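Local coordinates for protein 5-formaminoimidazole-4-carboxamide-1-(beta)-D-ribofuranosyl 5'-monophosphate synthetase (Methanocaldococcus jannaschii, PDB 2R7N) that catalyses the ATP- and formate-dependent formylation of AICAR to FAICAR without folates, a step of purine biosynthesis, at residues G151-K156 against A196-Y201; G204-I209 against D226-S231; P288-P293 against M311-D316. All blocks are in the same frame, centred on the assembly; numbering follows the deposited sequence.

Contact 1. Residues G151-K156 against A196-Y201; sequences GTVIVK and AHIEEY. With ADP (adenosine-5'-diphosphate), chain D.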
loop_
_atom_site.group_PDB
_atom_site.type_symbol
_atom_site.label_atom_id
_atom_site.label_comp_id
_atom_site.label_asym_id
_atom_site.label_seq_id
_atom_site.Cartn_x
_atom_site.Cartn_y
_atom_site.Cartn_z
ATOM N N GLY A 151 45.762 28.554 7.206
ATOM C CA GLY A 151 44.882 27.853 8.134
ATOM C C GLY A 151 44.985 26.375 7.844
ATOM O O GLY A 151 45.940 25.935 7.207
ATOM N N THR A 152 44.019 25.592 8.308
ATOM C CA THR A 152 43.959 24.207 7.873
ATOM C C THR A 152 43.382 24.172 6.458
ATOM O O THR A 152 42.459 24.924 6.118
ATOM C CB THR A 152 43.152 23.309 8.825
ATOM O OG1 THR A 152 43.708 23.387 10.144
ATOM C CG2 THR A 152 43.213 21.856 8.360
ATOM N N VAL A 153 43.966 23.333 5.619
ATOM C CA VAL A 153 43.509 23.205 4.262
ATOM C C VAL A 153 43.449 21.736 3.939
ATOM O O VAL A 153 44.085 20.924 4.608
ATOM C CB VAL A 153 44.463 23.893 3.246
ATOM C CG1 VAL A 153 44.539 25.390 3.495
ATOM C CG2 VAL A 153 45.842 23.244 3.261
ATOM N N ILE A 154 42.667 21.393 2.924
ATOM C CA ILE A 154 42.690 20.048 2.388
ATOM C C ILE A 154 43.264 20.176 1.000
ATOM O O ILE A 154 43.055 21.197 0.331
ATOM C CB ILE A 154 41.277 19.409 2.318
ATOM C CG1 ILE A 154 41.375 17.927 1.942
ATOM C CG2 ILE A 154 40.391 20.147 1.316
ATOM C CD1 ILE A 154 40.071 17.173 2.113
ATOM N N VAL A 155 43.979 19.148 0.565
ATOM C CA VAL A 155 44.671 19.219 -0.713
ATOM C C VAL A 155 44.299 18.053 -1.618
ATOM O O VAL A 155 44.536 16.890 -1.279
ATOM C CB VAL A 155 46.207 19.287 -0.532
ATOM C CG1 VAL A 155 46.876 19.483 -1.873
ATOM C CG2 VAL A 155 46.578 20.421 0.431
ATOM N N LYS A 156 43.725 18.389 -2.771
ATOM C CA LYS A 156 43.198 17.409 -3.714
ATOM C C LYS A 156 43.984 17.357 -5.021
ATOM O O LYS A 156 44.546 18.361 -5.465
ATOM C CB LYS A 156 41.736 17.729 -4.021
ATOM C CG LYS A 156 40.890 17.952 -2.788
ATOM C CD LYS A 156 39.534 18.499 -3.156
ATOM C CE LYS A 156 38.593 18.389 -1.986
ATOM N NZ LYS A 156 37.342 19.136 -2.232
ATOM N N ALA A 196 48.257 20.283 -7.736
ATOM C CA ALA A 196 47.510 20.104 -6.498
ATOM C C ALA A 196 46.519 21.231 -6.269
ATOM O O ALA A 196 46.883 22.407 -6.303
ATOM C CB ALA A 196 48.461 20.004 -5.322
ATOM N N HIS A 197 45.263 20.865 -6.040
ATOM C CA HIS A 197 44.252 21.837 -5.663
ATOM C C HIS A 197 44.204 21.958 -4.146
ATOM O O HIS A 197 44.018 20.970 -3.439
ATOM C CB HIS A 197 42.883 21.447 -6.216
ATOM C CG HIS A 197 41.792 22.399 -5.838
ATOM N ND1 HIS A 197 41.620 23.617 -6.461
ATOM C CD2 HIS A 197 40.822 22.317 -4.899
ATOM C CE1 HIS A 197 40.588 24.242 -5.923
ATOM N NE2 HIS A 197 40.086 23.475 -4.973
ATOM N N ILE A 198 44.378 23.174 -3.651
ATOM C CA ILE A 198 44.430 23.423 -2.221
ATOM C C ILE A 198 43.263 24.291 -1.843
ATOM O O ILE A 198 43.095 25.379 -2.403
ATOM C CB ILE A 198 45.708 24.202 -1.834
ATOM C CG1 ILE A 198 46.959 23.473 -2.335
ATOM C CG2 ILE A 198 45.751 24.472 -0.318
ATOM C CD1 ILE A 198 48.150 24.375 -2.511
ATOM N N GLU A 199 42.457 23.834 -0.891
ATOM C CA GLU A 199 41.344 24.645 -0.436
ATOM C C GLU A 199 41.162 24.622 1.069
ATOM O O GLU A 199 41.633 23.713 1.773
ATOM C CB GLU A 199 40.039 24.236 -1.135
ATOM C CG GLU A 199 39.697 22.742 -1.060
ATOM C CD GLU A 199 38.282 22.428 -1.557
ATOM O OE1 GLU A 199 37.897 22.928 -2.637
ATOM O OE2 GLU A 199 37.553 21.683 -0.865
ATOM N N GLU A 200 40.471 25.641 1.550
ATOM C CA GLU A 200 40.067 25.718 2.943
ATOM C C GLU A 200 39.459 24.403 3.408
ATOM O O GLU A 200 38.547 23.880 2.781
ATOM C CB GLU A 200 39.025 26.816 3.101
ATOM C CG GLU A 200 38.352 26.808 4.431
ATOM C CD GLU A 200 37.391 27.961 4.599
ATOM O OE1 GLU A 200 36.979 28.579 3.576
ATOM O OE2 GLU A 200 37.045 28.235 5.768
ATOM N N TYR A 201 39.974 23.859 4.498
ATOM C CA TYR A 201 39.379 22.679 5.089
ATOM C C TYR A 201 38.178 23.159 5.876
ATOM O O TYR A 201 38.331 23.822 6.905
ATOM C CB TYR A 201 40.369 21.957 6.010
ATOM C CG TYR A 201 39.858 20.622 6.472
ATOM C CD1 TYR A 201 40.240 19.451 5.834
ATOM C CD2 TYR A 201 38.965 20.528 7.530
ATOM C CE1 TYR A 201 39.757 18.218 6.249
ATOM C CE2 TYR A 201 38.475 19.302 7.949
ATOM C CZ TYR A 201 38.871 18.155 7.310
ATOM O OH TYR A 201 38.392 16.933 7.734
HETATM P PB ADP D . 34.276 13.855 -4.521
HETATM O O1B ADP D . 33.905 14.755 -5.683
HETATM O O2B ADP D . 35.586 13.112 -4.705
HETATM O O3B ADP D . 33.129 12.986 -4.033
HETATM P PA ADP D . 35.981 15.520 -3.021
HETATM O O1A ADP D . 35.871 17.013 -3.231
HETATM O O2A ADP D . 36.995 14.667 -3.732
HETATM O O3A ADP D . 34.526 14.884 -3.294
HETATM O "O5'" ADP D . 36.251 15.271 -1.464
HETATM C "C5'" ADP D . 36.518 13.950 -1.030
HETATM C "C4'" ADP D . 36.115 13.908 0.431
HETATM O "O4'" ADP D . 37.036 14.693 1.197
HETATM C "C3'" ADP D . 34.740 14.529 0.645
HETATM O "O3'" ADP D . 33.704 13.547 0.609
HETATM C "C2'" ADP D . 34.852 15.201 1.999
HETATM O "O2'" ADP D . 34.475 14.302 3.042
HETATM C "C1'" ADP D . 36.339 15.530 2.114
HETATM N N9 ADP D . 36.461 16.932 1.704
HETATM C C8 ADP D . 36.448 17.403 0.444
HETATM N N7 ADP D . 36.545 18.761 0.438
HETATM C C5 ADP D . 36.616 19.169 1.724
HETATM C C6 ADP D . 36.748 20.461 2.430
HETATM N N6 ADP D . 36.808 21.637 1.757
HETATM N N1 ADP D . 36.775 20.436 3.775
HETATM C C2 ADP D . 36.707 19.281 4.469
HETATM N N3 ADP D . 36.598 18.070 3.898
HETATM C C4 ADP D . 36.545 17.957 2.551
HETATM O O HOH W 1 40.208 25.136 8.125
#
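Lys156 and Glu199 meet through a salt bridge, NZ to OE2 at 2.9 Å, in which the ammonium group comes from above the carboxylate plane, 65° out of it. With CG anti to the carbonyl carbon (chi1 -50°) and the chain extended beyond it, Lys156 carries NZ to ADP, where it donates to the α-phosphate oxygen O1A and to adenine N7. Glu199 OE2 accepts from adenine N6 at 2.7 Å. Glu199 OE1 takes a bond from His197 NE2 that lies in the imidazole plane, so three bonded partners, two on OE2 and one on OE1, limit how the carboxylate can turn.

The backbone bonds are those of two adjacent antiparallel strands, their axes 4.6 Å apart, in the four-stranded sheet of the ATP-grasp fold that carries the nucleotide. Ile154 pairs with Glu199 and Lys156 with His197 as hydrogen-bonded pairs, and Val155 faces Ile198 in a non-hydrogen-bonded one.

Apolar contacts divide between the two faces. On the adenine side, Ile154 CB touches Tyr201 CD1 at 3.7 Å, and ADP C2 sits over the centre of one Tyr201 ring face. On the other, Val153 CG2 meets Ile198 CG2 at 3.8 Å.

Contact 2. Residues G204-I209 against D226-S231; sequences GTNFCI and DKRYES. With ADP (adenosine-5'-diphosphate), chain D; FAI (5-(formylamino)-1-(5-O-phosphono-beta-D-ribofuranosyl)-1H-imidazole-4-carboxamide), chain E.
Cys208 SG lies over one face of the Arg228 guanidinium, 3.5 Å from NE and displaced toward the rim. The carboxamide nitrogen N2 of the bound product FAI (FAICAR) lies over the opposite face, 3.1 Å from NH1, so the guanidinium is a layer between the thiol and the ligand. This is the tight side. Here Asp226 OD1 comes within 3.2 Å of Cys208 CB, and the syn lone pair of Asp226 OD2 receives Arg228 NH1 in a salt bridge, the oxygen lying 20° out of the guanidinium plane. Arg228 NH2 has a second acid, Asp316, while His210 bonds Asp226 OD1. An alanine in place of Arg228 would probably leave Asp226 and Asp316 without their shared cation and open a gap between Cys208 SG and the product.

The two strands belong to one β-hairpin in the five-stranded antiparallel sheet of the ATP-grasp fold. Cys208 and Asp226 form a hydrogen-bonded pair, with Cys208 N to Asp226 O at 2.8 Å, but the N-to-C directions of the two short strands make 114°, far from the straight antiparallel case. Beyond the pair a side chain bridges the strands: with its CG anti to the backbone N (chi1 -178°), Asn206 extends OD1 to Arg228 N at 2.8 Å, nearly along the C=O axis.

The looser side lies past this amide. A water bonds Arg228 O and, weakly, Asn206 OD1, each at 3.3 Å. Lys227, partly exposed, packs its CB on Asn206 but carries its extended chain away from the contact. Further along, Glu230 makes no contact with 204-209; it meets the ribose hydroxyls of ADP instead, and its OE1 also pairs with Arg238 of a neighbouring subunit.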
loop_
_atom_site.group_PDB
_atom_site.type_symbol
_atom_site.label_atom_id
_atom_site.label_comp_id
_atom_site.label_asym_id
_atom_site.label_seq_id
_atom_site.Cartn_x
_atom_site.Cartn_y
_atom_site.Cartn_z
ATOM N N GLY A 204 32.881 20.756 9.614
ATOM C CA GLY A 204 31.466 20.713 9.927
ATOM C C GLY A 204 30.810 19.413 9.533
ATOM O O GLY A 204 31.477 18.414 9.279
ATOM N N THR A 205 29.489 19.436 9.477
ATOM C CA THR A 205 28.719 18.237 9.217
ATOM C C THR A 205 28.377 18.106 7.732
ATOM O O THR A 205 27.891 19.046 7.115
ATOM C CB THR A 205 27.455 18.241 10.057
ATOM O OG1 THR A 205 26.960 19.583 10.138
ATOM C CG2 THR A 205 27.757 17.742 11.468
ATOM N N ASN A 206 28.661 16.929 7.182
ATOM C CA ASN A 206 28.409 16.589 5.789
ATOM C C ASN A 206 26.949 16.305 5.462
ATOM O O ASN A 206 26.329 15.385 6.014
ATOM C CB ASN A 206 29.213 15.342 5.427
ATOM C CG ASN A 206 29.050 14.938 3.973
ATOM O OD1 ASN A 206 29.158 13.754 3.636
ATOM N ND2 ASN A 206 28.820 15.921 3.095
ATOM N N PHE A 207 26.412 17.105 4.549
ATOM C CA PHE A 207 25.125 16.838 3.943
ATOM C C PHE A 207 25.296 16.840 2.423
ATOM O O PHE A 207 25.480 17.893 1.828
ATOM C CB PHE A 207 24.131 17.916 4.337
ATOM C CG PHE A 207 23.811 17.945 5.807
ATOM C CD1 PHE A 207 22.785 17.164 6.321
ATOM C CD2 PHE A 207 24.513 18.776 6.671
ATOM C CE1 PHE A 207 22.469 17.200 7.674
ATOM C CE2 PHE A 207 24.204 18.811 8.029
ATOM C CZ PHE A 207 23.184 18.020 8.530
ATOM N N CYS A 208 25.278 15.659 1.805
ATOM C CA CYS A 208 25.164 15.574 0.358
ATOM C C CYS A 208 23.670 15.623 0.015
ATOM O O CYS A 208 22.917 14.695 0.300
ATOM C CB CYS A 208 25.837 14.317 -0.172
ATOM S SG CYS A 208 27.549 14.112 0.434
ATOM N N ILE A 209 23.256 16.741 -0.567
ATOM C CA ILE A 209 21.848 17.081 -0.732
ATOM C C ILE A 209 21.390 16.830 -2.142
ATOM O O ILE A 209 21.864 17.472 -3.087
ATOM C CB ILE A 209 21.614 18.565 -0.461
ATOM C CG1 ILE A 209 22.079 18.917 0.960
ATOM C CG2 ILE A 209 20.160 18.895 -0.669
ATOM C CD1 ILE A 209 22.175 20.399 1.222
ATOM N N ASP A 226 22.467 12.337 2.173
ATOM C CA ASP A 226 23.323 11.346 2.782
ATOM C C ASP A 226 24.621 12.015 3.224
ATOM O O ASP A 226 24.998 13.084 2.738
ATOM C CB ASP A 226 23.653 10.249 1.772
ATOM C CG ASP A 226 24.647 10.720 0.705
ATOM O OD1 ASP A 226 24.249 11.560 -0.131
ATOM O OD2 ASP A 226 25.817 10.250 0.700
ATOM N N LYS A 227 25.321 11.368 4.139
ATOM C CA LYS A 227 26.685 11.747 4.391
ATOM C C LYS A 227 27.573 10.619 3.902
ATOM O O LYS A 227 27.230 9.443 4.038
ATOM C CB LYS A 227 26.922 12.052 5.865
ATOM C CG LYS A 227 26.842 10.865 6.764
ATOM C CD LYS A 227 27.407 11.179 8.146
ATOM C CE LYS A 227 27.636 9.883 8.884
ATOM N NZ LYS A 227 28.427 10.045 10.099
ATOM N N ARG A 228 28.694 10.998 3.300
ATOM C CA ARG A 228 29.672 10.059 2.788
ATOM C C ARG A 228 30.264 9.204 3.883
ATOM O O ARG A 228 30.470 9.644 5.021
ATOM C CB ARG A 228 30.827 10.799 2.113
ATOM C CG ARG A 228 30.386 11.811 1.098
ATOM C CD ARG A 228 29.599 11.111 0.055
ATOM N NE ARG A 228 29.655 11.786 -1.226
ATOM C CZ ARG A 228 28.679 11.728 -2.122
ATOM N NH1 ARG A 228 27.583 11.037 -1.839
ATOM N NH2 ARG A 228 28.798 12.367 -3.283
ATOM N N TYR A 229 30.576 7.980 3.491
ATOM C CA TYR A 229 31.249 7.033 4.331
ATOM C C TYR A 229 32.511 6.678 3.555
ATOM O O TYR A 229 32.460 5.968 2.536
ATOM C CB TYR A 229 30.354 5.825 4.500
ATOM C CG TYR A 229 30.698 4.952 5.657
ATOM C CD1 TYR A 229 31.127 5.497 6.850
ATOM C CD2 TYR A 229 30.545 3.578 5.575
ATOM C CE1 TYR A 229 31.419 4.693 7.927
ATOM C CE2 TYR A 229 30.830 2.769 6.647
ATOM C CZ TYR A 229 31.275 3.337 7.817
ATOM O OH TYR A 229 31.583 2.539 8.890
ATOM N N GLU A 230 33.639 7.203 4.023
ATOM C CA GLU A 230 34.890 7.160 3.261
ATOM C C GLU A 230 35.994 6.376 3.963
ATOM O O GLU A 230 36.062 6.334 5.183
ATOM C CB GLU A 230 35.332 8.580 2.921
ATOM C CG GLU A 230 34.561 9.159 1.749
ATOM C CD GLU A 230 34.528 10.676 1.720
ATOM O OE1 GLU A 230 34.987 11.323 2.693
ATOM O OE2 GLU A 230 34.018 11.221 0.714
ATOM N N SER A 231 36.823 5.712 3.172
ATOM C CA SER A 231 37.920 4.914 3.678
ATOM C C SER A 231 39.222 5.470 3.077
ATOM O O SER A 231 39.279 5.751 1.879
ATOM C CB SER A 231 37.721 3.464 3.255
ATOM O OG SER A 231 38.498 2.576 4.035
HETATM P PB ADP D . 34.276 13.855 -4.521
HETATM O O1B ADP D . 33.905 14.755 -5.683
HETATM O O2B ADP D . 35.586 13.112 -4.705
HETATM O O3B ADP D . 33.129 12.986 -4.033
HETATM P PA ADP D . 35.981 15.520 -3.021
HETATM O O1A ADP D . 35.871 17.013 -3.231
HETATM O O2A ADP D . 36.995 14.667 -3.732
HETATM O O3A ADP D . 34.526 14.884 -3.294
HETATM O "O5'" ADP D . 36.251 15.271 -1.464
HETATM C "C5'" ADP D . 36.518 13.950 -1.030
HETATM C "C4'" ADP D . 36.115 13.908 0.431
HETATM O "O4'" ADP D . 37.036 14.693 1.197
HETATM C "C3'" ADP D . 34.740 14.529 0.645
HETATM O "O3'" ADP D . 33.704 13.547 0.609
HETATM C "C2'" ADP D . 34.852 15.201 1.999
HETATM O "O2'" ADP D . 34.475 14.302 3.042
HETATM C "C1'" ADP D . 36.339 15.530 2.114
HETATM N N9 ADP D . 36.461 16.932 1.704
HETATM C C8 ADP D . 36.448 17.403 0.444
HETATM N N7 ADP D . 36.545 18.761 0.438
HETATM C C5 ADP D . 36.616 19.169 1.724
HETATM C C6 ADP D . 36.748 20.461 2.430
HETATM N N6 ADP D . 36.808 21.637 1.757
HETATM N N1 ADP D . 36.775 20.436 3.775
HETATM C C2 ADP D . 36.707 19.281 4.469
HETATM N N3 ADP D . 36.598 18.070 3.898
HETATM C C4 ADP D . 36.545 17.957 2.551
HETATM O OP2 FAI E . 31.550 2.983 -8.410
HETATM P P FAI E . 32.329 3.906 -9.493
HETATM O OP1 FAI E . 32.033 3.219 -10.919
HETATM O OP3 FAI E . 33.792 3.970 -9.245
HETATM O O3 FAI E . 31.634 5.336 -9.477
HETATM C C4 FAI E . 32.084 6.306 -10.427
HETATM C C FAI E . 32.096 7.706 -9.799
HETATM O O FAI E . 30.988 7.691 -8.901
HETATM C C3 FAI E . 33.353 7.985 -8.949
HETATM O "O3'" FAI E . 34.030 9.114 -9.516
HETATM C C2 FAI E . 32.820 8.341 -7.558
HETATM O "O2'" FAI E . 33.322 9.620 -7.144
HETATM C C1 FAI E . 31.314 8.471 -7.755
HETATM N N FAI E . 30.596 7.735 -6.704
HETATM C C5 FAI E . 30.441 6.406 -6.687
HETATM N N1 FAI E . 29.729 6.056 -5.614
HETATM C C3A FAI E . 29.434 7.168 -4.951
HETATM C C6 FAI E . 28.631 7.151 -3.661
HETATM O O5 FAI E . 28.146 6.081 -3.288
HETATM N N2 FAI E . 28.515 8.315 -3.004
HETATM C C7A FAI E . 29.981 8.237 -5.634
HETATM N N3 FAI E . 29.891 9.534 -5.316
HETATM C C8 FAI E . 29.216 10.402 -6.107
HETATM O O6 FAI E . 28.625 10.156 -7.176
HETATM O O HOH W 2 31.027 12.652 6.173
#

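Contact 3. Residues P288-P293 against M311-D316; sequences PGMIGP and MSARVD. With FAI (5-(formylamino)-1-(5-O-phosphono-beta-D-ribofuranosyl)-1H-imidazole-4-carboxamide), chain E.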
loop_
_atom_site.group_PDB
_atom_site.type_symbol
_atom_site.label_atom_id
_atom_site.label_comp_id
_atom_site.label_asym_id
_atom_site.label_seq_id
_atom_site.Cartn_x
_atom_site.Cartn_y
_atom_site.Cartn_z
ATOM N N PRO A 288 19.774 23.994 -21.554
ATOM C CA PRO A 288 18.676 24.462 -20.703
ATOM C C PRO A 288 18.980 24.553 -19.209
ATOM O O PRO A 288 18.147 25.039 -18.442
ATOM C CB PRO A 288 17.583 23.416 -20.942
ATOM C CG PRO A 288 18.324 22.183 -21.293
ATOM C CD PRO A 288 19.533 22.631 -22.062
ATOM N N GLY A 289 20.152 24.090 -18.795
ATOM C CA GLY A 289 20.541 24.196 -17.394
ATOM C C GLY A 289 20.586 22.851 -16.703
ATOM O O GLY A 289 20.884 21.822 -17.330
ATOM N N MET A 290 20.299 22.857 -15.404
ATOM C CA MET A 290 20.247 21.615 -14.630
ATOM C C MET A 290 18.940 20.887 -14.897
ATOM O O MET A 290 17.870 21.399 -14.597
ATOM C CB MET A 290 20.405 21.894 -13.132
ATOM C CG MET A 290 21.848 22.042 -12.678
ATOM S SD MET A 290 22.652 20.447 -12.374
ATOM C CE MET A 290 22.033 19.430 -13.717
ATOM N N ILE A 291 19.026 19.701 -15.484
ATOM C CA ILE A 291 17.829 18.937 -15.792
ATOM C C ILE A 291 17.790 17.654 -14.985
ATOM O O ILE A 291 18.642 16.781 -15.151
ATOM C CB ILE A 291 17.716 18.597 -17.293
ATOM C CG1 ILE A 291 17.689 19.873 -18.145
ATOM C CG2 ILE A 291 16.469 17.764 -17.551
ATOM C CD1 ILE A 291 16.605 20.860 -17.769
ATOM N N GLY A 292 16.798 17.548 -14.105
ATOM C CA GLY A 292 16.633 16.357 -13.299
ATOM C C GLY A 292 17.454 16.360 -12.024
ATOM O O GLY A 292 17.470 17.355 -11.278
ATOM N N PRO A 293 18.135 15.236 -11.756
ATOM C CA PRO A 293 18.862 15.063 -10.511
ATOM C C PRO A 293 20.202 15.795 -10.501
ATOM O O PRO A 293 20.962 15.762 -11.481
ATOM C CB PRO A 293 19.067 13.546 -10.440
ATOM C CG PRO A 293 19.159 13.132 -11.869
ATOM C CD PRO A 293 18.238 14.056 -12.630
ATOM N N MET A 311 29.971 19.189 -6.334
ATOM C CA MET A 311 28.630 19.068 -6.876
ATOM C C MET A 311 28.572 18.054 -8.005
ATOM O O MET A 311 29.551 17.840 -8.716
ATOM C CB MET A 311 28.122 20.411 -7.380
ATOM C CG MET A 311 28.660 20.785 -8.736
ATOM S SD MET A 311 27.519 21.822 -9.660
ATOM C CE MET A 311 26.655 20.596 -10.630
ATOM N N SER A 312 27.408 17.433 -8.160
ATOM C CA SER A 312 27.155 16.539 -9.278
ATOM C C SER A 312 26.034 17.150 -10.102
ATOM O O SER A 312 25.120 17.764 -9.548
ATOM C CB SER A 312 26.757 15.150 -8.786
ATOM O OG SER A 312 27.614 14.709 -7.740
ATOM N N ALA A 313 26.124 17.007 -11.422
ATOM C CA ALA A 313 25.136 17.572 -12.338
ATOM C C ALA A 313 24.246 16.457 -12.871
ATOM O O ALA A 313 23.229 16.702 -13.521
ATOM C CB ALA A 313 25.829 18.301 -13.479
ATOM N N ARG A 314 24.661 15.225 -12.594
ATOM C CA ARG A 314 23.848 14.047 -12.844
ATOM C C ARG A 314 23.358 13.504 -11.500
ATOM O O ARG A 314 23.346 14.230 -10.504
ATOM C CB ARG A 314 24.652 13.004 -13.624
ATOM C CG ARG A 314 26.146 12.994 -13.325
ATOM C CD ARG A 314 26.462 12.343 -11.988
ATOM N NE ARG A 314 27.894 12.119 -11.806
ATOM C CZ ARG A 314 28.435 11.542 -10.734
ATOM N NH1 ARG A 314 29.752 11.382 -10.656
ATOM N NH2 ARG A 314 27.666 11.119 -9.739
ATOM N N VAL A 315 22.939 12.245 -11.456
ATOM C CA VAL A 315 22.502 11.678 -10.188
ATOM C C VAL A 315 23.726 11.284 -9.378
ATOM O O VAL A 315 24.688 10.740 -9.919
ATOM C CB VAL A 315 21.540 10.471 -10.360
ATOM C CG1 VAL A 315 22.249 9.290 -11.004
ATOM C CG2 VAL A 315 20.927 10.070 -9.014
ATOM N N ASP A 316 23.684 11.570 -8.080
ATOM C CA ASP A 316 24.806 11.286 -7.206
ATOM C C ASP A 316 24.627 9.967 -6.446
ATOM O O ASP A 316 23.507 9.574 -6.110
ATOM C CB ASP A 316 25.019 12.449 -6.235
ATOM C CG ASP A 316 26.193 12.220 -5.310
ATOM O OD1 ASP A 316 27.287 12.753 -5.605
ATOM O OD2 ASP A 316 26.028 11.482 -4.313
HETATM O OP2 FAI E . 31.550 2.983 -8.410
HETATM P P FAI E . 32.329 3.906 -9.493
HETATM O OP1 FAI E . 32.033 3.219 -10.919
HETATM O OP3 FAI E . 33.792 3.970 -9.245
HETATM O O3 FAI E . 31.634 5.336 -9.477
HETATM C C4 FAI E . 32.084 6.306 -10.427
HETATM C C FAI E . 32.096 7.706 -9.799
HETATM O O FAI E . 30.988 7.691 -8.901
HETATM C C3 FAI E . 33.353 7.985 -8.949
HETATM O "O3'" FAI E . 34.030 9.114 -9.516
HETATM C C2 FAI E . 32.820 8.341 -7.558
HETATM O "O2'" FAI E . 33.322 9.620 -7.144
HETATM C C1 FAI E . 31.314 8.471 -7.755
HETATM N N FAI E . 30.596 7.735 -6.704
HETATM C C5 FAI E . 30.441 6.406 -6.687
HETATM N N1 FAI E . 29.729 6.056 -5.614
HETATM C C3A FAI E . 29.434 7.168 -4.951
HETATM C C6 FAI E . 28.631 7.151 -3.661
HETATM O O5 FAI E . 28.146 6.081 -3.288
HETATM N N2 FAI E . 28.515 8.315 -3.004
HETATM C C7A FAI E . 29.981 8.237 -5.634
HETATM N N3 FAI E . 29.891 9.534 -5.316
HETATM C C8 FAI E . 29.216 10.402 -6.107
HETATM O O6 FAI E . 28.625 10.156 -7.176
#
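Met290 pushes its thioether against the backbone bend at Ala313. Its chain folds at chi2 (-83°) and again at chi3 (40°), which brings the sulfur and methyl round to the other segment: SD lies 3.8 Å from Ala313 CA, and CE lies 4.0 Å from Ala313 CB. The methyl is the bump, received by CA, CB and O of Ala313; packing is tight at the oxygen, with Met290 CE 3.0 Å from Ala313 O. Met311 adds a more distant flank, its CE 4.4 Å from Met290 SD. Leu278, Val279 and Ala282 of helix 268-285 also pack on the Met290 side chain.

In a separate fit, the Pro293 ring rests on the branch point of Val315, with CG 3.9 Å from CB, and the two side chains meet at a slant; Met339 touches both from helix 339-353. Both fits lie at the open end of the β-hairpin formed by strands 292-300 and 306-312, in the five-stranded sheet of the ATP-grasp fold, where the chain leaves the second strand and bends into 313-316. No hydrogen bond joins the two segments here, so shape carries the contact.

Past this bend, polar side chains face the product FAI (FAICAR). Arg314 NH2 donates to formyl oxygen O6 at 2.9 Å, the oxygen lying in plane at the guanidinium edge, and to Val315 O at 3.0 Å, so two acceptors hold this end of the group. Asp316 OD1 stands 3.1 Å from the formyl carbon C8 and accepts from Ser312 OG through its anti lone pair.

The three contacts follow one another along the chain, each closing before the next opens, all within the ATP-grasp region. Contact 1 belongs to the four-stranded antiparallel sheet, contacts 2 and 3 to the five-stranded one; strand 205-214 is the next strand after 197-200. The centre of contact 1 is about 18 Å from that of contact 2 and about 26 Å from that of contact 3; the centres of contacts 2 and 3 are about 19 Å apart. ADP bridges the first two, and FAI the last two, which also touch through the Arg228 NH2 to Asp316 OD1 salt bridge at 2.8 Å. Contact 2 links the nucleotide end of the active site to the product's formyl end.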